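Putative isomerase (Sinorhizobium meliloti, PDB 2PPG) is a putative isomerase of the enolase superfamily, pairing an N-terminal alpha/beta capping domain with a C-terminal TIM-barrel-like domain. Local coordinates at residues 66-71 with 377-382; 95-100 with 137-142. All blocks are in the same frame, centred on the assembly; numbering follows the deposited sequence.

Contact 1. Residues 66-71 with 377-382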
loop_
_atom_site.group_PDB
_atom_site.type_symbol
_atom_site.label_atom_id
_atom_site.label_comp_id
_atom_site.label_asym_id
_atom_site.label_seq_id
_atom_site.Cartn_x
_atom_site.Cartn_y
_atom_site.Cartn_z
ATOM N N VAL A 66 25.943 -46.730 1.743
ATOM C CA VAL A 66 26.586 -45.706 0.950
ATOM C C VAL A 66 25.516 -44.832 0.283
ATOM O O VAL A 66 24.555 -45.334 -0.324
ATOM C CB VAL A 66 27.528 -46.326 -0.122
ATOM C CG1 VAL A 66 28.156 -45.245 -0.984
ATOM C CG2 VAL A 66 28.627 -47.167 0.535
ATOM N N GLY A 67 25.678 -43.518 0.433
ATOM C CA GLY A 67 24.798 -42.550 -0.185
ATOM C C GLY A 67 25.566 -41.700 -1.175
ATOM O O GLY A 67 26.752 -41.413 -0.987
ATOM N N TRP A 68 24.891 -41.285 -2.236
ATOM C CA TRP A 68 25.534 -40.448 -3.220
ATOM C C TRP A 68 24.798 -39.140 -3.381
ATOM O O TRP A 68 23.570 -39.106 -3.380
ATOM C CB TRP A 68 25.595 -41.152 -4.566
ATOM C CG TRP A 68 26.601 -42.264 -4.646
ATOM C CD1 TRP A 68 26.360 -43.599 -4.482
ATOM C CD2 TRP A 68 27.995 -42.143 -4.959
ATOM N NE1 TRP A 68 27.511 -44.316 -4.680
ATOM C CE2 TRP A 68 28.534 -43.454 -4.967
ATOM C CE3 TRP A 68 28.837 -41.056 -5.255
ATOM C CZ2 TRP A 68 29.878 -43.714 -5.241
ATOM C CZ3 TRP A 68 30.178 -41.306 -5.531
ATOM C CH2 TRP A 68 30.687 -42.631 -5.523
ATOM N N GLY A 69 25.573 -38.069 -3.517
ATOM C CA GLY A 69 25.059 -36.749 -3.800
ATOM C C GLY A 69 25.860 -36.122 -4.922
ATOM O O GLY A 69 26.798 -36.721 -5.432
ATOM N N GLU A 70 25.504 -34.902 -5.295
ATOM C CA GLU A 70 26.071 -34.286 -6.462
ATOM C C GLU A 70 25.626 -32.833 -6.542
ATOM O O GLU A 70 24.459 -32.508 -6.317
ATOM C CB GLU A 70 25.642 -35.046 -7.724
ATOM C CG GLU A 70 26.363 -34.591 -9.003
ATOM C CD GLU A 70 25.709 -35.090 -10.299
ATOM O OE1 GLU A 70 24.607 -35.687 -10.247
ATOM O OE2 GLU A 70 26.302 -34.889 -11.380
ATOM N N THR A 71 26.561 -31.954 -6.859
ATOM C CA THR A 71 26.227 -30.558 -7.063
ATOM C C THR A 71 26.939 -30.058 -8.326
ATOM O O THR A 71 27.503 -30.859 -9.064
ATOM C CB THR A 71 26.544 -29.721 -5.807
ATOM O OG1 THR A 71 26.171 -28.350 -6.021
ATOM C CG2 THR A 71 28.035 -29.832 -5.434
ATOM N N GLY A 377 17.564 -44.272 -5.871
ATOM C CA GLY A 377 17.242 -45.294 -6.863
ATOM C C GLY A 377 18.193 -45.281 -8.049
ATOM O O GLY A 377 18.109 -46.149 -8.913
ATOM N N VAL A 378 19.075 -44.281 -8.112
ATOM C CA VAL A 378 20.164 -44.269 -9.079
ATOM C C VAL A 378 21.490 -44.147 -8.349
ATOM O O VAL A 378 21.534 -43.642 -7.232
ATOM C CB VAL A 378 20.042 -43.127 -10.132
ATOM C CG1 VAL A 378 18.602 -42.821 -10.426
ATOM C CG2 VAL A 378 20.759 -41.889 -9.682
ATOM N N GLU A 379 22.565 -44.617 -8.985
ATOM C CA GLU A 379 23.919 -44.543 -8.421
ATOM C C GLU A 379 24.913 -44.441 -9.558
ATOM O O GLU A 379 24.559 -44.703 -10.700
ATOM C CB GLU A 379 24.230 -45.779 -7.580
ATOM C CG GLU A 379 23.515 -45.834 -6.252
ATOM C CD GLU A 379 23.622 -47.192 -5.585
ATOM O OE1 GLU A 379 24.538 -47.972 -5.934
ATOM O OE2 GLU A 379 22.784 -47.487 -4.708
ATOM N N PRO A 380 26.164 -44.054 -9.262
ATOM C CA PRO A 380 27.152 -44.061 -10.342
ATOM C C PRO A 380 27.507 -45.504 -10.664
ATOM O O PRO A 380 27.605 -46.329 -9.753
ATOM C CB PRO A 380 28.361 -43.329 -9.735
ATOM C CG PRO A 380 27.862 -42.711 -8.447
ATOM C CD PRO A 380 26.747 -43.593 -7.989
ATOM N N SER A 381 27.673 -45.813 -11.944
ATOM C CA SER A 381 28.021 -47.167 -12.352
ATOM C C SER A 381 29.470 -47.433 -11.975
ATOM O O SER A 381 30.204 -46.487 -11.671
ATOM C CB SER A 381 27.812 -47.334 -13.860
ATOM O OG SER A 381 28.580 -46.388 -14.584
ATOM N N LYS A 382 29.877 -48.706 -11.987
ATOM C CA LYS A 382 31.290 -49.083 -11.773
ATOM C C LYS A 382 32.241 -48.322 -12.711
ATOM O O LYS A 382 33.320 -47.890 -12.296
ATOM C CB LYS A 382 31.521 -50.602 -11.925
ATOM C CG LYS A 382 30.779 -51.530 -10.922
ATOM C CD LYS A 382 30.555 -50.931 -9.521
ATOM C CE LYS A 382 31.854 -50.759 -8.729
ATOM N NZ LYS A 382 32.471 -52.059 -8.346
#
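A proline laid over the face of a tryptophan joins strand 66-71, at one margin of the antiparallel sheet of the N-terminal capping domain, to segment 377-382, where the chain leaves the barrel, consistent with the two-domain build of the enolase superfamily. The contact is buried and made by side chains, with the backbones well apart: the nearest CA atoms, those of Trp68 and Glu379, are 6.8 Å from each other. Pro380 presents its CD and CG to one face of the indole. CD stands 3.3 Å from the centroid of the five-membered ring and only 3° off its normal, a CH-pi contact almost directly over the ring, while CG lies over the fused bond, on the side of the six-membered ring, 3.5 Å from Trp68 CD2. The two pyrrolidine carbons thus cover both rings of the indole between them. The CA-CB bond of Trp68 points toward 377-382, and with CG beside the backbone N, anti to the carbonyl carbon (chi1 -74°), the indole offers a face to Pro380.

Glu379 adds a lesser touch, its CG lying 4.0 Å from Trp68 CD1 in an oblique approach. Beyond CG its chain runs on extended, carrying the carboxylate farther from the indole, where OE2 forms a salt bridge with Lys138 of helix 119-140. The same helix supplies Asp134, whose OD2 accepts a hydrogen bond from Trp68 N.

Strand 66-72 pairs antiparallel with strand 52-61, and Arg58 of that neighbour packs on Trp68. Strand 378-380 has its own antiparallel partner, strand 357-359, so the two segments belong to different sheets bridged by the indole and the proline. Ile325 of helix 325-336 lies against Pro380, Leu388 touches Trp68, and Ser381 caps the start of helix 382-387.

Contact 2. Residues 95-100 with 137-142; sequences RDPFDA and GKLAGL
Phe98 and Pro97 pack against Leu139 and Ala140, fastening the linker between helices 77-92 and 100-109 to the last turn of helix 119-140. The far end of the phenyl ring does most of the touching: Phe98 CZ comes to 3.7 Å from Leu139 CB, reached obliquely, and to 4.1 Å from Ala140 CB, which sits at the ring edge, near its plane. One branch of Leu139 extends the patch, since CD2 approaches Pro97 CG at 4.0 Å, the proline and leucine side chains crossing at about a right angle. The contact is wholly apolar and only partly buried.

A second shell sets the aromatic ring. Asp96 OD1 accepts a hydrogen bond from Phe98 N at 3.0 Å, an Asx turn in which the N-H arrives from above the carboxylate plane, and Asp99 N bonds back to Asp96 O. These bonds brace the short 3-10 turn at Pro97 and Phe98. From it the phenyl group projects with CG anti to the carbonyl carbon (chi1 -69°), reaching over to the helix end. On the helix side, Gly141 takes positive phi and closes the helix in a Schellman motif, with Leu142 N bonded to Gly137 O at 2.7 Å.

A second subunit adds a further layer: its Leu142 packs on Phe98, and its Lys146 forms salt bridges with Asp96 and Asp99. Within the chain, Pro97 also rests on Leu135 and Phe98 on Ala136, one turn back along helix 119-140, while Ala100, opening helix 100-109, meets Leu132 and Trp133 of that same helix.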
loop_
_atom_site.group_PDB
_atom_site.type_symbol
_atom_site.label_atom_id
_atom_site.label_comp_id
_atom_site.label_asym_id
_atom_site.label_seq_id
_atom_site.Cartn_x
_atom_site.Cartn_y
_atom_site.Cartn_z
ATOM N N ARG A 95 26.594 -37.967 12.715
ATOM C CA ARG A 95 25.154 -37.710 12.673
ATOM C C ARG A 95 24.410 -38.852 12.011
ATOM O O ARG A 95 25.006 -39.690 11.332
ATOM C CB ARG A 95 24.823 -36.407 11.945
ATOM C CG ARG A 95 25.657 -35.187 12.347
ATOM C CD ARG A 95 25.240 -34.604 13.676
ATOM N NE ARG A 95 23.793 -34.414 13.776
ATOM C CZ ARG A 95 23.173 -33.244 13.658
ATOM N NH1 ARG A 95 23.857 -32.127 13.406
ATOM N NH2 ARG A 95 21.861 -33.189 13.782
ATOM N N ASP A 96 23.095 -38.856 12.216
ATOM C CA ASP A 96 22.177 -39.865 11.692
ATOM C C ASP A 96 21.571 -39.337 10.375
ATOM O O ASP A 96 21.077 -38.212 10.325
ATOM C CB ASP A 96 21.109 -40.117 12.778
ATOM C CG ASP A 96 19.934 -40.969 12.318
ATOM O OD1 ASP A 96 19.981 -41.642 11.272
ATOM O OD2 ASP A 96 18.919 -40.973 13.037
ATOM N N PRO A 97 21.624 -40.133 9.296
ATOM C CA PRO A 97 21.030 -39.690 8.033
ATOM C C PRO A 97 19.554 -39.341 8.151
ATOM O O PRO A 97 19.058 -38.514 7.376
ATOM C CB PRO A 97 21.203 -40.903 7.117
ATOM C CG PRO A 97 22.365 -41.614 7.675
ATOM C CD PRO A 97 22.231 -41.467 9.163
ATOM N N PHE A 98 18.857 -39.945 9.112
ATOM C CA PHE A 98 17.447 -39.620 9.309
ATOM C C PHE A 98 17.235 -38.196 9.804
ATOM O O PHE A 98 16.116 -37.705 9.791
ATOM C CB PHE A 98 16.749 -40.655 10.188
ATOM C CG PHE A 98 16.600 -41.981 9.515
ATOM C CD1 PHE A 98 15.758 -42.118 8.416
ATOM C CD2 PHE A 98 17.334 -43.079 9.938
ATOM C CE1 PHE A 98 15.649 -43.326 7.753
ATOM C CE2 PHE A 98 17.222 -44.295 9.290
ATOM C CZ PHE A 98 16.374 -44.418 8.195
ATOM N N ASP A 99 18.323 -37.541 10.211
ATOM C CA ASP A 99 18.307 -36.130 10.612
ATOM C C ASP A 99 18.748 -35.189 9.485
ATOM O O ASP A 99 19.199 -34.079 9.759
ATOM C CB ASP A 99 19.239 -35.896 11.808
ATOM C CG ASP A 99 18.815 -36.653 13.050
ATOM O OD1 ASP A 99 17.655 -37.103 13.127
ATOM O OD2 ASP A 99 19.657 -36.799 13.962
ATOM N N ALA A 100 18.620 -35.634 8.232
ATOM C CA ALA A 100 19.103 -34.893 7.048
ATOM C C ALA A 100 18.814 -33.398 7.059
ATOM O O ALA A 100 19.735 -32.580 6.894
ATOM C CB ALA A 100 18.554 -35.511 5.756
ATOM N N GLY A 137 16.682 -43.243 2.735
ATOM C CA GLY A 137 15.922 -44.174 1.895
ATOM C C GLY A 137 16.473 -45.600 1.875
ATOM O O GLY A 137 15.724 -46.580 2.016
ATOM N N LYS A 138 17.788 -45.725 1.718
ATOM C CA LYS A 138 18.430 -47.039 1.710
ATOM C C LYS A 138 18.301 -47.765 3.045
ATOM O O LYS A 138 17.950 -48.946 3.074
ATOM C CB LYS A 138 19.892 -46.933 1.290
ATOM C CG LYS A 138 20.038 -46.642 -0.183
ATOM C CD LYS A 138 21.494 -46.561 -0.633
ATOM C CE LYS A 138 21.550 -46.378 -2.139
ATOM N NZ LYS A 138 22.795 -45.682 -2.588
ATOM N N LEU A 139 18.572 -47.047 4.133
ATOM C CA LEU A 139 18.448 -47.576 5.491
ATOM C C LEU A 139 17.044 -48.030 5.849
ATOM O O LEU A 139 16.882 -48.925 6.669
ATOM C CB LEU A 139 18.869 -46.516 6.495
ATOM C CG LEU A 139 20.202 -46.682 7.217
ATOM C CD1 LEU A 139 21.137 -47.580 6.439
ATOM C CD2 LEU A 139 20.808 -45.321 7.460
ATOM N N ALA A 140 16.035 -47.399 5.250
ATOM C CA ALA A 140 14.637 -47.713 5.547
ATOM C C ALA A 140 14.005 -48.602 4.479
ATOM O O ALA A 140 12.866 -49.056 4.635
ATOM C CB ALA A 140 13.835 -46.441 5.708
ATOM N N GLY A 141 14.745 -48.848 3.402
ATOM C CA GLY A 141 14.236 -49.631 2.290
ATOM C C GLY A 141 13.151 -48.882 1.541
ATOM O O GLY A 141 12.228 -49.489 1.002
ATOM N N LEU A 142 13.249 -47.555 1.514
ATOM C CA LEU A 142 12.242 -46.747 0.840
ATOM C C LEU A 142 12.834 -45.837 -0.217
ATOM O O LEU A 142 13.967 -45.389 -0.088
ATOM C CB LEU A 142 11.466 -45.914 1.850
ATOM C CG LEU A 142 10.671 -46.721 2.883
ATOM C CD1 LEU A 142 10.282 -45.834 4.058
ATOM C CD2 LEU A 142 9.448 -47.380 2.249
#

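Contacts 1 and 2 illustrate how one helix end can serve two interfaces. Their centres lie 15 Å apart, on the same side of the chain's centre, and contact 2 falls within the long stretch of chain that separates the two halves of contact 1. Lys138 is the connecting residue: its NZ meets Glu379 OE2 at 2.8 Å in a salt bridge and lies 2.9 Å from Val66 O, a probable hydrogen bond, so it reaches both segments of contact 1. Its neighbours Leu139 and Ala140 serve contact 2. Contact 1 thus probably lies where the N-terminal domain meets the barrel-side end of the chain, whereas 95-100 with 137-142 packs within the N-terminal domain and borders a second subunit.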